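Local coordinates for type I modular polyketide synthase (Streptomyces albus subsp. albus, PDB 6IYR), which probably transfers an acyl unit from an acyl-coenzyme A such as malonyl-coenzyme A during salinomycin assembly, as the acyltransferase domain of module 8, at residues Gln138-Ala143 against Leu176-Gly181; Ser155-Cys160 against Leu195-Val200. One frame throughout, in Å; residues are numbered along the deposited sequence.

Overall arrangement
Both contacts lie within the acyltransferase domain, their centres about 14 Å apart, and their segments alternate along the chain: 138-143, 155-160, 176-181, 195-200. Contact 1 joins the loop after strand 129-132 to the end of helix 172-177; contact 2 pairs helix 151-164 with helix 188-208. They touch each other: L176 of contact 1 packs on L157 and V198 of contact 2, and M142 packs on L195. Strand 129-132 belongs to the parallel four-stranded sheet, next to strand 215-218, which leads into a GxSxG sequence consistent with a nucleophile elbow. The two contacts thus form continuous packing, and W196 of contact 2 lies near the presumed elbow without touching it.

Contact 1 (Gln138-Ala143 against Leu176-Gly181); sequences QWAGMA and LRQTEG
The flat carbonyl of L176 receives the G141 N-H in its own plane, at 2.7 Å from G141 N to L176 O. The indole of W139, turned away from 176-181, has M142 CA over the centre of one face, 3.4 Å above the ring plane, and its NE1 is hydrogen-bonded to A399 O. Across the contact the guanidinium of R177 carries T179 OG1 above one face, while its NH2 makes a salt bridge with D174. A tight turn meets a helix end here. Residues W139 to M142 form a type II beta turn, just past the GQGSQ sequence of the acyltransferase family, closed by M142 N to W139 O; G141 occupies its positive-phi position and donates outward. Helix 172-177 ends in a Schellman motif with Q178 at the C-prime place, T179 N reaching D174 O and Q178 N reaching V175 O. The L176 carbonyl, at the helix end, is therefore answered by the turn. Beside the G141 bond, the side chains of M142 and L176 cross at about a right angle. Placed between backbone N and carbonyl carbon (chi1 58°), CG of M142 starts an extended chain that brings CE to 3.4 Å from L176 CD2, tighter than ordinary packing. The sulfur accepts a weak hydrogen bond from the backbone of its own turn, W139 N to M142 SD at 3.6 Å. Nearer the surface, A140 CB lies against Q178 CG at 3.9 Å; the Q178 chain then bends away, and its NE2 is hydrogen-bonded to V175 O and P183 O.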
loop_
_atom_site.group_PDB
_atom_site.type_symbol
_atom_site.label_atom_id
_atom_site.label_comp_id
_atom_site.label_asym_id
_atom_site.label_seq_id
_atom_site.Cartn_x
_atom_site.Cartn_y
_atom_site.Cartn_z
ATOM N N GLN A 138 0.230 9.544 4.784
ATOM C CA GLN A 138 0.318 9.725 6.223
ATOM C C GLN A 138 -0.937 10.355 6.853
ATOM O O GLN A 138 -1.558 11.189 6.263
ATOM C CB GLN A 138 1.554 10.549 6.609
ATOM C CG GLN A 138 1.406 12.037 6.402
ATOM C CD GLN A 138 1.527 12.400 4.947
ATOM O OE1 GLN A 138 1.965 11.604 4.114
ATOM N NE2 GLN A 138 1.068 13.583 4.620
ATOM N N TRP A 139 -1.198 10.051 8.108
ATOM C CA TRP A 139 -2.171 10.822 8.872
ATOM C C TRP A 139 -1.959 10.603 10.338
ATOM O O TRP A 139 -1.475 9.531 10.745
ATOM C CB TRP A 139 -3.604 10.417 8.500
ATOM C CG TRP A 139 -3.905 8.940 8.508
ATOM C CD1 TRP A 139 -3.778 8.092 7.463
ATOM C CD2 TRP A 139 -4.581 8.202 9.532
ATOM N NE1 TRP A 139 -4.290 6.863 7.778
ATOM C CE2 TRP A 139 -4.719 6.880 9.072
ATOM C CE3 TRP A 139 -5.087 8.528 10.799
ATOM C CZ2 TRP A 139 -5.438 5.910 9.777
ATOM C CZ3 TRP A 139 -5.739 7.540 11.533
ATOM C CH2 TRP A 139 -5.899 6.244 11.023
ATOM N N ALA A 140 -2.327 11.605 11.134
ATOM C CA ALA A 140 -2.097 11.570 12.555
ATOM C C ALA A 140 -2.924 10.455 13.127
ATOM O O ALA A 140 -4.140 10.480 13.023
ATOM C CB ALA A 140 -2.514 12.888 13.189
ATOM N N GLY A 141 -2.265 9.528 13.800
ATOM C CA GLY A 141 -2.911 8.341 14.347
ATOM C C GLY A 141 -2.894 7.149 13.403
ATOM O O GLY A 141 -3.422 6.098 13.730
ATOM N N MET A 142 -2.226 7.263 12.260
ATOM C CA MET A 142 -2.176 6.139 11.318
ATOM C C MET A 142 -1.675 4.845 11.973
ATOM O O MET A 142 -0.658 4.828 12.711
ATOM C CB MET A 142 -1.363 6.494 10.074
ATOM C CG MET A 142 0.082 6.920 10.383
ATOM S SD MET A 142 0.929 7.221 8.828
ATOM C CE MET A 142 2.532 7.581 9.486
ATOM N N ALA A 143 -2.557 3.844 11.932
ATOM C CA ALA A 143 -2.259 2.469 12.379
ATOM C C ALA A 143 -2.104 2.313 13.877
ATOM O O ALA A 143 -1.780 1.234 14.348
ATOM C CB ALA A 143 -1.014 1.916 11.682
ATOM N N LEU A 176 3.723 8.562 15.115
ATOM C CA LEU A 176 2.526 8.031 14.484
ATOM C C LEU A 176 1.274 8.646 15.095
ATOM O O LEU A 176 0.319 8.951 14.376
ATOM C CB LEU A 176 2.437 6.529 14.609
ATOM C CG LEU A 176 3.545 5.772 13.867
ATOM C CD1 LEU A 176 3.231 4.283 13.849
ATOM C CD2 LEU A 176 3.656 6.281 12.461
ATOM N N ARG A 177 1.275 8.796 16.414
ATOM C CA ARG A 177 0.125 9.365 17.125
ATOM C C ARG A 177 0.087 10.879 16.954
ATOM O O ARG A 177 -0.925 11.509 17.188
ATOM C CB ARG A 177 0.218 9.045 18.615
ATOM C CG ARG A 177 -0.232 7.652 18.973
ATOM C CD ARG A 177 0.341 7.204 20.304
ATOM N NE ARG A 177 -0.086 8.068 21.393
ATOM C CZ ARG A 177 0.685 8.448 22.416
ATOM N NH1 ARG A 177 0.198 9.275 23.339
ATOM N NH2 ARG A 177 1.940 8.015 22.519
ATOM N N GLN A 178 1.222 11.471 16.614
ATOM C CA GLN A 178 1.386 12.925 16.694
ATOM C C GLN A 178 1.062 13.473 18.085
ATOM O O GLN A 178 0.414 14.494 18.217
ATOM C CB GLN A 178 0.585 13.629 15.602
ATOM C CG GLN A 178 1.176 13.448 14.208
ATOM C CD GLN A 178 2.549 14.112 14.103
ATOM O OE1 GLN A 178 2.637 15.331 14.054
ATOM N NE2 GLN A 178 3.620 13.318 14.223
ATOM N N THR A 179 1.508 12.757 19.108
ATOM C CA THR A 179 1.448 13.199 20.489
ATOM C C THR A 179 2.214 14.494 20.654
ATOM O O THR A 179 3.264 14.675 20.064
ATOM C CB THR A 179 2.127 12.188 21.430
ATOM O OG1 THR A 179 1.707 10.869 21.096
ATOM C CG2 THR A 179 1.770 12.469 22.892
ATOM N N GLU A 180 1.739 15.324 21.573
ATOM C CA GLU A 180 2.467 16.489 22.069
ATOM C C GLU A 180 3.878 16.071 22.491
ATOM O O GLU A 180 4.070 15.148 23.307
ATOM C CB GLU A 180 1.723 17.037 23.295
ATOM C CG GLU A 180 1.630 18.545 23.407
ATOM C CD GLU A 180 1.497 19.000 24.860
ATOM O OE1 GLU A 180 1.575 18.165 25.794
ATOM O OE2 GLU A 180 1.360 20.211 25.078
ATOM N N GLY A 181 4.872 16.679 21.873
ATOM C CA GLY A 181 6.243 16.310 22.184
ATOM C C GLY A 181 6.935 15.734 20.983
ATOM O O GLY A 181 8.157 15.781 20.911
#

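Contact 2 (Ser155-Cys160 against Leu195-Val200); sequences SRLAEC and LWAVMV
R156 sets its CG anti to the backbone N (chi1 -168°) and then bends at chi2, laying its NE beside V200 CG1; C160 keeps SG beside its own backbone N, where it also meets V200 CG1, at 3.8 Å. These side chains join two roughly antiparallel helices, 151-164 and 188-208, whose local axes make an angle of 147° and approach to 9.0 Å, in the larger, alpha/beta-hydrolase-like part of the acyltransferase fold, where helices pack around a parallel sheet. The backbones come nearest at C160 and A197, whose CB atoms are 3.6 Å apart. L157 lies alongside: its CD1 rests on the carbonyl of A197, 3.6 Å from A197 O. On the other flank C160 CB touches W196 CZ3, and C160 SG stands 4.6 Å from the centroid of the six-membered ring, 35° off its normal, an oblique sulfur-aromatic contact. V200 CG2 covers part of one face of the same indole, toward the rim. W196 is further packed by L235, A238 and S242 of helix 235-248. At the partly exposed end, the R156 guanidinium is held at its edge by two partners lying in its plane. E159 OE1 takes R156 NH2 in a salt bridge at 2.8 Å within the helix, and a water accepts from R156 NE at 2.8 Å while donating to V200 O, likewise at 2.8 Å.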
loop_
_atom_site.group_PDB
_atom_site.type_symbol
_atom_site.label_atom_id
_atom_site.label_comp_id
_atom_site.label_asym_id
_atom_site.label_seq_id
_atom_site.Cartn_x
_atom_site.Cartn_y
_atom_site.Cartn_z
ATOM N N SER A 155 4.560 -6.073 17.013
ATOM C CA SER A 155 5.895 -6.551 17.273
ATOM C C SER A 155 6.824 -6.225 16.087
ATOM O O SER A 155 7.985 -5.895 16.280
ATOM C CB SER A 155 5.869 -8.034 17.615
ATOM O OG SER A 155 6.492 -8.776 16.608
ATOM N N ARG A 156 6.287 -6.245 14.879
ATOM C CA ARG A 156 7.050 -5.784 13.712
ATOM C C ARG A 156 7.353 -4.289 13.767
ATOM O O ARG A 156 8.475 -3.865 13.504
ATOM C CB ARG A 156 6.284 -6.111 12.446
ATOM C CG ARG A 156 7.103 -5.952 11.166
ATOM C CD ARG A 156 8.437 -6.667 11.287
ATOM N NE ARG A 156 9.004 -6.891 9.972
ATOM C CZ ARG A 156 10.265 -7.256 9.762
ATOM N NH1 ARG A 156 10.703 -7.451 8.534
ATOM N NH2 ARG A 156 11.086 -7.414 10.768
ATOM N N LEU A 157 6.385 -3.500 14.223
ATOM C CA LEU A 157 6.592 -2.076 14.373
ATOM C C LEU A 157 7.609 -1.782 15.456
ATOM O O LEU A 157 8.417 -0.883 15.286
ATOM C CB LEU A 157 5.275 -1.326 14.625
ATOM C CG LEU A 157 5.380 0.183 14.417
ATOM C CD1 LEU A 157 5.249 0.536 12.941
ATOM C CD2 LEU A 157 4.344 0.937 15.246
ATOM N N ALA A 158 7.669 -2.597 16.513
ATOM C CA ALA A 158 8.679 -2.384 17.569
ATOM C C ALA A 158 10.066 -2.754 17.060
ATOM O O ALA A 158 11.053 -2.114 17.413
ATOM C CB ALA A 158 8.370 -3.187 18.835
ATOM N N GLU A 159 10.127 -3.752 16.193
ATOM C CA GLU A 159 11.381 -4.049 15.504
ATOM C C GLU A 159 11.799 -2.898 14.595
ATOM O O GLU A 159 13.003 -2.618 14.473
ATOM C CB GLU A 159 11.261 -5.336 14.681
ATOM C CG GLU A 159 11.274 -6.608 15.520
ATOM C CD GLU A 159 10.788 -7.828 14.761
ATOM O OE1 GLU A 159 10.986 -7.912 13.535
ATOM O OE2 GLU A 159 10.076 -8.635 15.372
ATOM N N CYS A 160 10.828 -2.266 13.915
ATOM C CA CYS A 160 11.168 -1.147 13.034
ATOM C C CYS A 160 11.725 -0.034 13.886
ATOM O O CYS A 160 12.726 0.625 13.521
ATOM C CB CYS A 160 9.973 -0.689 12.197
ATOM S SG CYS A 160 9.539 -1.862 10.917
ATOM N N LEU A 195 6.599 6.401 7.783
ATOM C CA LEU A 195 5.837 5.699 6.762
ATOM C C LEU A 195 6.496 4.371 6.393
ATOM O O LEU A 195 5.832 3.400 6.144
ATOM C CB LEU A 195 5.655 6.530 5.508
ATOM C CG LEU A 195 4.530 7.581 5.552
ATOM C CD1 LEU A 195 4.548 8.447 4.274
ATOM C CD2 LEU A 195 3.194 6.865 5.709
ATOM N N TRP A 196 7.809 4.380 6.258
ATOM C CA TRP A 196 8.555 3.165 6.025
ATOM C C TRP A 196 8.128 2.074 7.042
ATOM O O TRP A 196 7.840 0.943 6.653
ATOM C CB TRP A 196 10.063 3.458 6.147
ATOM C CG TRP A 196 10.884 2.196 6.109
ATOM C CD1 TRP A 196 11.166 1.453 5.025
ATOM C CD2 TRP A 196 11.453 1.538 7.213
ATOM N NE1 TRP A 196 11.906 0.373 5.376
ATOM C CE2 TRP A 196 12.076 0.380 6.729
ATOM C CE3 TRP A 196 11.423 1.756 8.587
ATOM C CZ2 TRP A 196 12.711 -0.525 7.560
ATOM C CZ3 TRP A 196 12.110 0.889 9.398
ATOM C CH2 TRP A 196 12.696 -0.263 8.893
ATOM N N ALA A 197 8.181 2.412 8.318
ATOM C CA ALA A 197 7.925 1.475 9.394
ATOM C C ALA A 197 6.500 0.969 9.390
ATOM O O ALA A 197 6.264 -0.238 9.551
ATOM C CB ALA A 197 8.226 2.134 10.727
ATOM N N VAL A 198 5.569 1.853 9.050
ATOM C CA VAL A 198 4.168 1.457 8.906
ATOM C C VAL A 198 3.988 0.477 7.776
ATOM O O VAL A 198 3.356 -0.559 7.950
ATOM C CB VAL A 198 3.243 2.672 8.719
ATOM C CG1 VAL A 198 1.826 2.266 8.301
ATOM C CG2 VAL A 198 3.230 3.504 9.977
ATOM N N MET A 199 4.547 0.780 6.619
ATOM C CA MET A 199 4.379 -0.098 5.471
ATOM C C MET A 199 5.047 -1.472 5.670
ATOM O O MET A 199 4.469 -2.535 5.318
ATOM C CB MET A 199 4.898 0.565 4.210
ATOM C CG MET A 199 4.147 1.831 3.775
ATOM S SD MET A 199 4.680 2.362 2.124
ATOM C CE MET A 199 6.254 3.077 2.601
ATOM N N VAL A 200 6.245 -1.473 6.236
ATOM C CA VAL A 200 6.907 -2.744 6.545
ATOM C C VAL A 200 6.023 -3.554 7.510
ATOM O O VAL A 200 5.859 -4.743 7.360
ATOM C CB VAL A 200 8.295 -2.500 7.125
ATOM C CG1 VAL A 200 8.906 -3.805 7.655
ATOM C CG2 VAL A 200 9.180 -1.901 6.029
HETATM O O HOH W 1 7.765 -6.779 7.439
#